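Local coordinates for cell division protein FtsZ 1 (PDB 1W58) that binds GTP, probably hydrolyses it, and is thought to polymerise GTP-dependently into the contractile ring at the future division site, at residues Lys37-Val42 with Asp121-Phe126; Arg261-Val266 with Ala300-Ala305; Ala285-Met290 with Val331-Val336. One frame throughout, in Å; residues are numbered along the deposited sequence.

Interaction 1 of 3, residues Lys37-Val42 with Asp121-Phe126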
loop_
_atom_site.group_PDB
_atom_site.type_symbol
_atom_site.label_atom_id
_atom_site.label_comp_id
_atom_site.label_asym_id
_atom_site.label_seq_id
_atom_site.Cartn_x
_atom_site.Cartn_y
_atom_site.Cartn_z
ATOM N N LYS A 37 -10.020 -28.536 0.147
ATOM C CA LYS A 37 -9.945 -28.103 -1.240
ATOM C C LYS A 37 -9.340 -26.716 -1.467
ATOM O O LYS A 37 -9.434 -25.834 -0.620
ATOM C CB LYS A 37 -11.345 -28.191 -1.856
ATOM C CG LYS A 37 -12.497 -28.174 -0.819
ATOM C CD LYS A 37 -13.118 -26.777 -0.581
ATOM C CE LYS A 37 -12.151 -25.775 0.077
ATOM N NZ LYS A 37 -12.737 -24.400 0.226
ATOM N N ALA A 38 -8.696 -26.535 -2.617
ATOM C CA ALA A 38 -8.098 -25.246 -2.941
ATOM C C ALA A 38 -9.223 -24.268 -3.233
ATOM O O ALA A 38 -10.209 -24.617 -3.876
ATOM C CB ALA A 38 -7.185 -25.363 -4.156
ATOM N N LYS A 39 -9.088 -23.048 -2.737
ATOM C CA LYS A 39 -10.107 -22.045 -2.986
ATOM C C LYS A 39 -9.739 -21.320 -4.276
ATOM O O LYS A 39 -8.654 -20.739 -4.373
ATOM C CB LYS A 39 -10.193 -21.086 -1.799
ATOM C CG LYS A 39 -10.875 -21.719 -0.586
ATOM C CD LYS A 39 -11.360 -20.668 0.409
ATOM C CE LYS A 39 -10.429 -20.571 1.591
ATOM N NZ LYS A 39 -9.027 -20.495 1.120
ATOM N N ILE A 40 -10.629 -21.405 -5.268
ATOM C CA ILE A 40 -10.429 -20.797 -6.593
ATOM C C ILE A 40 -11.400 -19.656 -6.894
ATOM O O ILE A 40 -12.592 -19.732 -6.589
ATOM C CB ILE A 40 -10.638 -21.823 -7.747
ATOM C CG1 ILE A 40 -9.691 -23.013 -7.611
ATOM C CG2 ILE A 40 -10.459 -21.139 -9.096
ATOM C CD1 ILE A 40 -10.290 -24.128 -6.842
ATOM N N THR A 41 -10.887 -18.604 -7.515
ATOM C CA THR A 41 -11.724 -17.477 -7.898
ATOM C C THR A 41 -11.522 -17.183 -9.376
ATOM O O THR A 41 -10.392 -17.177 -9.876
ATOM C CB THR A 41 -11.388 -16.209 -7.086
ATOM O OG1 THR A 41 -11.636 -16.455 -5.700
ATOM C CG2 THR A 41 -12.258 -15.031 -7.531
ATOM N N VAL A 42 -12.627 -16.967 -10.081
ATOM C CA VAL A 42 -12.573 -16.638 -11.503
ATOM C C VAL A 42 -13.022 -15.193 -11.633
ATOM O O VAL A 42 -14.079 -14.830 -11.120
ATOM C CB VAL A 42 -13.505 -17.532 -12.345
ATOM C CG1 VAL A 42 -13.358 -17.177 -13.826
ATOM C CG2 VAL A 42 -13.156 -19.011 -12.116
ATOM N N ASP A 121 -8.708 -14.030 -0.127
ATOM C CA ASP A 121 -8.580 -15.373 0.449
ATOM C C ASP A 121 -8.438 -16.530 -0.559
ATOM O O ASP A 121 -8.611 -17.687 -0.194
ATOM C CB ASP A 121 -9.786 -15.652 1.354
ATOM C CG ASP A 121 -9.917 -14.642 2.498
ATOM O OD1 ASP A 121 -11.066 -14.342 2.885
ATOM O OD2 ASP A 121 -8.887 -14.150 3.020
ATOM N N SER A 122 -8.092 -16.224 -1.804
ATOM C CA SER A 122 -7.961 -17.237 -2.842
ATOM C C SER A 122 -6.597 -17.892 -2.911
ATOM O O SER A 122 -5.578 -17.210 -2.860
ATOM C CB SER A 122 -8.248 -16.620 -4.210
ATOM O OG SER A 122 -9.464 -15.896 -4.199
ATOM N N ASP A 123 -6.600 -19.216 -3.063
ATOM C CA ASP A 123 -5.380 -20.003 -3.201
ATOM C C ASP A 123 -4.959 -19.890 -4.652
ATOM O O ASP A 123 -3.781 -19.963 -4.972
ATOM C CB ASP A 123 -5.628 -21.490 -2.915
ATOM C CG ASP A 123 -5.831 -21.804 -1.430
ATOM O OD1 ASP A 123 -6.959 -22.198 -1.055
ATOM O OD2 ASP A 123 -4.858 -21.681 -0.648
ATOM N N MET A 124 -5.951 -19.715 -5.524
ATOM C CA MET A 124 -5.719 -19.620 -6.961
ATOM C C MET A 124 -6.704 -18.640 -7.607
ATOM O O MET A 124 -7.879 -18.598 -7.232
ATOM C CB MET A 124 -5.876 -21.012 -7.607
ATOM C CG MET A 124 -5.358 -21.127 -9.070
ATOM S SD MET A 124 -5.658 -22.789 -9.821
ATOM C CE MET A 124 -4.735 -22.680 -11.296
ATOM N N VAL A 125 -6.209 -17.870 -8.580
ATOM C CA VAL A 125 -7.003 -16.886 -9.302
ATOM C C VAL A 125 -6.856 -17.031 -10.813
ATOM O O VAL A 125 -5.733 -17.076 -11.346
ATOM C CB VAL A 125 -6.602 -15.425 -8.921
ATOM C CG1 VAL A 125 -7.405 -14.409 -9.784
ATOM C CG2 VAL A 125 -6.875 -15.174 -7.436
ATOM N N PHE A 126 -8.001 -17.114 -11.492
ATOM C CA PHE A 126 -8.071 -17.233 -12.949
ATOM C C PHE A 126 -8.560 -15.876 -13.436
ATOM O O PHE A 126 -9.572 -15.367 -12.946
ATOM C CB PHE A 126 -9.104 -18.302 -13.357
ATOM C CG PHE A 126 -8.558 -19.717 -13.419
ATOM C CD1 PHE A 126 -8.119 -20.259 -14.632
ATOM C CD2 PHE A 126 -8.488 -20.507 -12.270
ATOM C CE1 PHE A 126 -7.611 -21.575 -14.700
ATOM C CE2 PHE A 126 -7.984 -21.822 -12.324
ATOM C CZ PHE A 126 -7.548 -22.347 -13.537
#
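Lys39 and Asp123 meet where two neighbouring parallel strands, 40-45 and 124-130, enter the central sheet of the Rossmann-like GTPase domain. The packed part begins one residue further on. Met124 O accepts from Thr41 N, and Thr41 O accepts from Phe126 N at 2.9 Å with an N-H...O angle of 174°, the staggered pattern of parallel strands. On one face Ile40, Val42, Met124 and Phe126 form an apolar layer: Ile40 CG2 lies 3.8 Å from Phe126 CD2. The beta-branched residues suit extended backbone, and Phe126 reaches from them to Val155 and Val157 on the adjoining strand 153-160. On the other face a buried hydroxyl pair, Thr41 OG1 and Ser122 OG at 2.7 Å, is tied down further because Ser122 OG also bonds to Ile119 O.

The looser end faces solvent and is held by polar groups. Lys39 O takes two donors, the amides of Asp123 and Met124. The Lys39 chain bends at chi3 (-102°) and chi4, which brings NZ 3.1 Å from Asp121 O; NZ makes only a weak, long salt bridge to Asp123 OD1. Backbone grips this carboxylate more firmly: Lys39 N meets the anti lone pair of Asp123 OD1 at 2.8 Å.

Interaction 2 of 3, residues Arg261-Val266 with Ala300-Ala305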
loop_
_atom_site.group_PDB
_atom_site.type_symbol
_atom_site.label_atom_id
_atom_site.label_comp_id
_atom_site.label_asym_id
_atom_site.label_seq_id
_atom_site.Cartn_x
_atom_site.Cartn_y
_atom_site.Cartn_z
ATOM N N ARG A 261 -11.975 -44.184 -28.919
ATOM C CA ARG A 261 -12.055 -42.855 -28.302
ATOM C C ARG A 261 -10.736 -42.175 -27.964
ATOM O O ARG A 261 -10.246 -41.320 -28.708
ATOM C CB ARG A 261 -12.902 -42.955 -27.028
ATOM C CG ARG A 261 -14.149 -43.804 -27.203
ATOM C CD ARG A 261 -15.128 -43.695 -26.038
ATOM N NE ARG A 261 -14.625 -44.257 -24.787
ATOM C CZ ARG A 261 -15.384 -44.444 -23.712
ATOM N NH1 ARG A 261 -16.670 -44.118 -23.746
ATOM N NH2 ARG A 261 -14.861 -44.938 -22.599
ATOM N N ALA A 262 -10.182 -42.549 -26.820
ATOM C CA ALA A 262 -8.925 -41.998 -26.346
ATOM C C ALA A 262 -7.946 -41.709 -27.484
ATOM O O ALA A 262 -7.519 -40.570 -27.666
ATOM C CB ALA A 262 -8.294 -42.959 -25.338
ATOM N N LYS A 263 -7.603 -42.741 -28.250
ATOM C CA LYS A 263 -6.662 -42.617 -29.367
ATOM C C LYS A 263 -7.006 -41.487 -30.340
ATOM O O LYS A 263 -6.116 -40.825 -30.874
ATOM C CB LYS A 263 -6.592 -43.947 -30.134
ATOM C CG LYS A 263 -5.697 -43.927 -31.376
ATOM C CD LYS A 263 -4.260 -44.323 -31.069
ATOM C CE LYS A 263 -4.067 -45.842 -31.107
ATOM N NZ LYS A 263 -4.921 -46.570 -30.125
ATOM N N GLU A 264 -8.298 -41.270 -30.561
ATOM C CA GLU A 264 -8.754 -40.241 -31.492
ATOM C C GLU A 264 -8.856 -38.835 -30.896
ATOM O O GLU A 264 -8.494 -37.854 -31.551
ATOM C CB GLU A 264 -10.108 -40.646 -32.090
ATOM C CG GLU A 264 -10.072 -41.959 -32.858
ATOM C CD GLU A 264 -11.379 -42.267 -33.573
ATOM O OE1 GLU A 264 -11.769 -41.481 -34.466
ATOM O OE2 GLU A 264 -12.012 -43.295 -33.242
ATOM N N ALA A 265 -9.356 -38.742 -29.664
ATOM C CA ALA A 265 -9.497 -37.455 -28.985
ATOM C C ALA A 265 -8.132 -36.812 -28.826
ATOM O O ALA A 265 -7.939 -35.658 -29.188
ATOM C CB ALA A 265 -10.151 -37.641 -27.621
ATOM N N VAL A 266 -7.184 -37.569 -28.296
ATOM C CA VAL A 266 -5.839 -37.064 -28.095
ATOM C C VAL A 266 -5.152 -36.630 -29.379
ATOM O O VAL A 266 -4.424 -35.631 -29.386
ATOM C CB VAL A 266 -4.945 -38.104 -27.459
ATOM C CG1 VAL A 266 -3.652 -37.449 -27.018
ATOM C CG2 VAL A 266 -5.662 -38.750 -26.302
ATOM N N ALA A 300 -7.249 -42.848 -20.077
ATOM C CA ALA A 300 -6.597 -41.624 -19.631
ATOM C C ALA A 300 -5.088 -41.773 -19.819
ATOM O O ALA A 300 -4.418 -40.885 -20.359
ATOM C CB ALA A 300 -6.923 -41.378 -18.166
ATOM N N ARG A 301 -4.572 -42.918 -19.378
ATOM C CA ARG A 301 -3.154 -43.233 -19.467
ATOM C C ARG A 301 -2.650 -43.266 -20.915
ATOM O O ARG A 301 -1.535 -42.832 -21.198
ATOM C CB ARG A 301 -2.891 -44.584 -18.798
ATOM C CG ARG A 301 -1.712 -44.598 -17.838
ATOM C CD ARG A 301 -2.123 -44.266 -16.401
ATOM N NE ARG A 301 -2.985 -45.289 -15.809
ATOM C CZ ARG A 301 -3.154 -45.459 -14.499
ATOM N NH1 ARG A 301 -2.519 -44.673 -13.637
ATOM N NH2 ARG A 301 -3.958 -46.416 -14.050
ATOM N N GLU A 302 -3.468 -43.789 -21.825
ATOM C CA GLU A 302 -3.079 -43.857 -23.233
ATOM C C GLU A 302 -2.936 -42.408 -23.705
ATOM O O GLU A 302 -1.987 -42.053 -24.419
ATOM C CB GLU A 302 -4.157 -44.578 -24.062
ATOM C CG GLU A 302 -3.612 -45.372 -25.264
ATOM C CD GLU A 302 -4.642 -45.615 -26.387
ATOM O OE1 GLU A 302 -5.842 -45.860 -26.107
ATOM O OE2 GLU A 302 -4.231 -45.575 -27.568
ATOM N N VAL A 303 -3.892 -41.577 -23.291
ATOM C CA VAL A 303 -3.888 -40.157 -23.633
ATOM C C VAL A 303 -2.572 -39.523 -23.150
ATOM O O VAL A 303 -1.800 -38.952 -23.934
ATOM C CB VAL A 303 -5.071 -39.430 -22.953
ATOM C CG1 VAL A 303 -4.971 -37.937 -23.180
ATOM C CG2 VAL A 303 -6.392 -39.960 -23.489
ATOM N N VAL A 304 -2.309 -39.661 -21.855
ATOM C CA VAL A 304 -1.117 -39.087 -21.270
ATOM C C VAL A 304 0.177 -39.490 -21.967
ATOM O O VAL A 304 1.015 -38.633 -22.269
ATOM C CB VAL A 304 -1.003 -39.450 -19.788
ATOM C CG1 VAL A 304 0.202 -38.763 -19.193
ATOM C CG2 VAL A 304 -2.273 -39.061 -19.045
ATOM N N ALA A 305 0.341 -40.784 -22.236
ATOM C CA ALA A 305 1.565 -41.283 -22.872
ATOM C C ALA A 305 1.751 -40.808 -24.308
ATOM O O ALA A 305 2.882 -40.579 -24.754
ATOM C CB ALA A 305 1.603 -42.814 -22.814
#
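Helices 261-270 and 297-308 run in roughly the same direction, their short segments inclined at 34° with axes 8.8 Å apart, and their backbones come nearest where the CA atoms of Val266 and Val303 lie 5.8 Å apart. So close an approach calls for small residues, and Ala262 supplies one: its CB sits 4.0 Å from Val303 CG2 and 3.9 Å from Glu302 OE1, touching both an apolar branch and the flank of a carboxylate. One turn later Val266 packs against Val303; the exact spacing of their CG2 methyls is doubtful, but Val266 CG1 rests 3.9 Å from Val303 O.

Both helices lie on one face of the mixed sheet in the C-terminal domain of the FtsZ/tubulin fold. Val303 reaches down to Ile287 and Val333 on the strands beneath, and Ala265 packs on Val333, so the small apolar residues serve the helix-helix and helix-sheet interfaces together.

Away from the sheet the contact turns polar. The exposed Lys263 starts with CG anti to the backbone N (chi1 177°) and then folds through three successive bends, laying its aliphatic part alongside Glu302 OE2, with Lys263 CE 3.6 Å from it. Lys263 NZ thereby meets the syn lone pair of Glu302 OE2 at 2.8 Å, in a salt bridge. A long acid suits this place because, extended beyond CG, it can span the groove between the helices. An alanine in place of Glu302 would probably leave the Lys263 ammonium without its mate across the groove and its coiled chain free to swing into solvent. At the start of the first helix, Arg261 forms salt bridges with Asp294 and Glu299, joining it to the approach and first turn of the second.

Interaction 3 of 3, residues Ala285-Met290 with Val331-Val336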
loop_
_atom_site.group_PDB
_atom_site.type_symbol
_atom_site.label_atom_id
_atom_site.label_comp_id
_atom_site.label_asym_id
_atom_site.label_seq_id
_atom_site.Cartn_x
_atom_site.Cartn_y
_atom_site.Cartn_z
ATOM N N ALA A 285 2.732 -29.583 -18.592
ATOM C CA ALA A 285 1.527 -29.715 -19.374
ATOM C C ALA A 285 0.441 -30.195 -18.438
ATOM O O ALA A 285 0.736 -30.876 -17.464
ATOM C CB ALA A 285 1.736 -30.720 -20.465
ATOM N N LEU A 286 -0.804 -29.809 -18.704
ATOM C CA LEU A 286 -1.923 -30.254 -17.889
ATOM C C LEU A 286 -2.834 -30.977 -18.874
ATOM O O LEU A 286 -3.049 -30.498 -19.995
ATOM C CB LEU A 286 -2.651 -29.075 -17.222
ATOM C CG LEU A 286 -1.768 -28.172 -16.325
ATOM C CD1 LEU A 286 -1.235 -26.990 -17.114
ATOM C CD2 LEU A 286 -2.564 -27.664 -15.171
ATOM N N ILE A 287 -3.331 -32.148 -18.474
ATOM C CA ILE A 287 -4.200 -32.925 -19.337
ATOM C C ILE A 287 -5.455 -33.300 -18.576
ATOM O O ILE A 287 -5.381 -33.805 -17.461
ATOM C CB ILE A 287 -3.493 -34.213 -19.842
ATOM C CG1 ILE A 287 -2.085 -33.879 -20.337
ATOM C CG2 ILE A 287 -4.252 -34.790 -21.024
ATOM C CD1 ILE A 287 -1.285 -35.072 -20.800
ATOM N N HIS A 288 -6.610 -33.019 -19.169
ATOM C CA HIS A 288 -7.873 -33.347 -18.538
ATOM C C HIS A 288 -8.685 -34.161 -19.514
ATOM O O HIS A 288 -9.106 -33.651 -20.551
ATOM C CB HIS A 288 -8.666 -32.097 -18.192
ATOM C CG HIS A 288 -9.894 -32.375 -17.387
ATOM N ND1 HIS A 288 -10.830 -31.406 -17.095
ATOM C CD2 HIS A 288 -10.314 -33.504 -16.764
ATOM C CE1 HIS A 288 -11.770 -31.923 -16.321
ATOM N NE2 HIS A 288 -11.481 -33.195 -16.106
ATOM N N VAL A 289 -8.899 -35.429 -19.183
ATOM C CA VAL A 289 -9.680 -36.324 -20.028
ATOM C C VAL A 289 -11.067 -36.435 -19.404
ATOM O O VAL A 289 -11.214 -36.713 -18.223
ATOM C CB VAL A 289 -8.986 -37.726 -20.155
ATOM C CG1 VAL A 289 -8.736 -38.310 -18.797
ATOM C CG2 VAL A 289 -9.837 -38.667 -20.968
ATOM N N MET A 290 -12.085 -36.169 -20.202
ATOM C CA MET A 290 -13.463 -36.224 -19.727
ATOM C C MET A 290 -14.255 -37.240 -20.556
ATOM O O MET A 290 -13.952 -37.476 -21.731
ATOM C CB MET A 290 -14.105 -34.836 -19.845
ATOM C CG MET A 290 -13.354 -33.738 -19.084
ATOM S SD MET A 290 -13.692 -32.051 -19.689
ATOM C CE MET A 290 -12.424 -31.870 -20.912
ATOM N N VAL A 331 -15.581 -39.039 -25.160
ATOM C CA VAL A 331 -14.497 -38.681 -24.252
ATOM C C VAL A 331 -13.875 -37.419 -24.844
ATOM O O VAL A 331 -13.506 -37.386 -26.025
ATOM C CB VAL A 331 -13.395 -39.776 -24.114
ATOM C CG1 VAL A 331 -13.974 -41.014 -23.470
ATOM C CG2 VAL A 331 -12.777 -40.084 -25.457
ATOM N N ARG A 332 -13.797 -36.368 -24.036
ATOM C CA ARG A 332 -13.224 -35.114 -24.498
ATOM C C ARG A 332 -11.865 -34.945 -23.854
ATOM O O ARG A 332 -11.676 -35.304 -22.695
ATOM C CB ARG A 332 -14.130 -33.947 -24.122
ATOM C CG ARG A 332 -13.701 -32.642 -24.757
ATOM C CD ARG A 332 -14.463 -31.466 -24.176
ATOM N NE ARG A 332 -15.863 -31.414 -24.585
ATOM C CZ ARG A 332 -16.885 -31.370 -23.733
ATOM N NH1 ARG A 332 -16.662 -31.383 -22.421
ATOM N NH2 ARG A 332 -18.129 -31.283 -24.189
ATOM N N VAL A 333 -10.909 -34.421 -24.610
ATOM C CA VAL A 333 -9.565 -34.211 -24.081
ATOM C C VAL A 333 -9.130 -32.741 -24.165
ATOM O O VAL A 333 -9.211 -32.119 -25.234
ATOM C CB VAL A 333 -8.529 -35.095 -24.823
ATOM C CG1 VAL A 333 -7.119 -34.753 -24.360
ATOM C CG2 VAL A 333 -8.807 -36.576 -24.536
ATOM N N LEU A 334 -8.686 -32.195 -23.028
ATOM C CA LEU A 334 -8.211 -30.814 -22.955
ATOM C C LEU A 334 -6.731 -30.837 -22.678
ATOM O O LEU A 334 -6.297 -31.409 -21.700
ATOM C CB LEU A 334 -8.912 -30.044 -21.831
ATOM C CG LEU A 334 -8.398 -28.625 -21.487
ATOM C CD1 LEU A 334 -8.508 -27.694 -22.674
ATOM C CD2 LEU A 334 -9.216 -28.060 -20.343
ATOM N N LEU A 335 -5.959 -30.227 -23.556
ATOM C CA LEU A 335 -4.514 -30.149 -23.404
ATOM C C LEU A 335 -4.053 -28.709 -23.229
ATOM O O LEU A 335 -4.407 -27.840 -24.040
ATOM C CB LEU A 335 -3.813 -30.672 -24.648
ATOM C CG LEU A 335 -3.243 -32.073 -24.703
ATOM C CD1 LEU A 335 -4.250 -33.076 -24.146
ATOM C CD2 LEU A 335 -2.894 -32.364 -26.158
ATOM N N VAL A 336 -3.268 -28.458 -22.181
ATOM C CA VAL A 336 -2.699 -27.137 -21.963
ATOM C C VAL A 336 -1.200 -27.385 -21.892
ATOM O O VAL A 336 -0.696 -28.021 -20.968
ATOM C CB VAL A 336 -3.171 -26.466 -20.639
ATOM C CG1 VAL A 336 -2.576 -25.048 -20.557
ATOM C CG2 VAL A 336 -4.715 -26.419 -20.553
#
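Met290 and Arg332 face each other as a hydrogen-bonded pair at one end of an antiparallel strand pairing, and the methionine can be traced outward. Its CB lies 3.8 Å from Arg332 O, the carbonyl that also accepts Met290 N. With CG anti to the carbonyl carbon (chi1 -57°), Met290 CG is placed over the centre of the His288 ring, 3.5 Å above its plane. Met290 SD comes to the edge of the Arg332 guanidinium, near its plane and 4.1 Å from NH1. The bend at chi3 (-90°) then turns Met290 CE back across the partner strand, where it touches Arg332 CD at 3.9 Å and Leu334 CB at 4.1 Å. A flexible, unbranched thioether suits a place where one chain must cover a ring, an aliphatic stem and a leucine.

His288, sharing this face, gets its strongest polar bond from Thr322 OG1 on the next strand, which holds NE2 and would limit ring rotation under the methionine. Its backbone pairs reciprocally with Leu334. At the other end Leu286 CD1 lies against Val336 CB, while helix 204-227 covers this face through Leu222 and Leu225.

The opposite face is wholly aliphatic. Ile287 CG2 meets Leu335 CD1 at 3.6 Å, and Val289 packs beside Val333. Above them Val333 packs on Ala265 and Val303, Leu335 on Ala269 and Leu270, Ile287 on Val303 and Val307. Strands 285-291 and 331-337 are the central pair of the mixed four-stranded sheet, sandwiched between helices, that characterises the C-terminal domain of FtsZ and tubulin.

From the N terminus, interaction 1 comes first: it closes a loop of 78 residues in the GTPase domain, joining two adjacent strands at the middle of the parallel sheet. The chain then completes that sheet and passes along helix 204-227 to the C-terminal domain. There interactions 2 and 3, closing loops of 33 and 40 residues, cross, since their segments alternate: helix 261-270, strand 285-291, helix 297-308, strand 331-337. Their centres are 9 Å apart, and they touch where the helix pair rests on the strand pair, as at Ala300 and Val289. Interaction 1 touches neither; its nearest atoms stay about 7 Å from interaction 3 and about 18 Å from interaction 2.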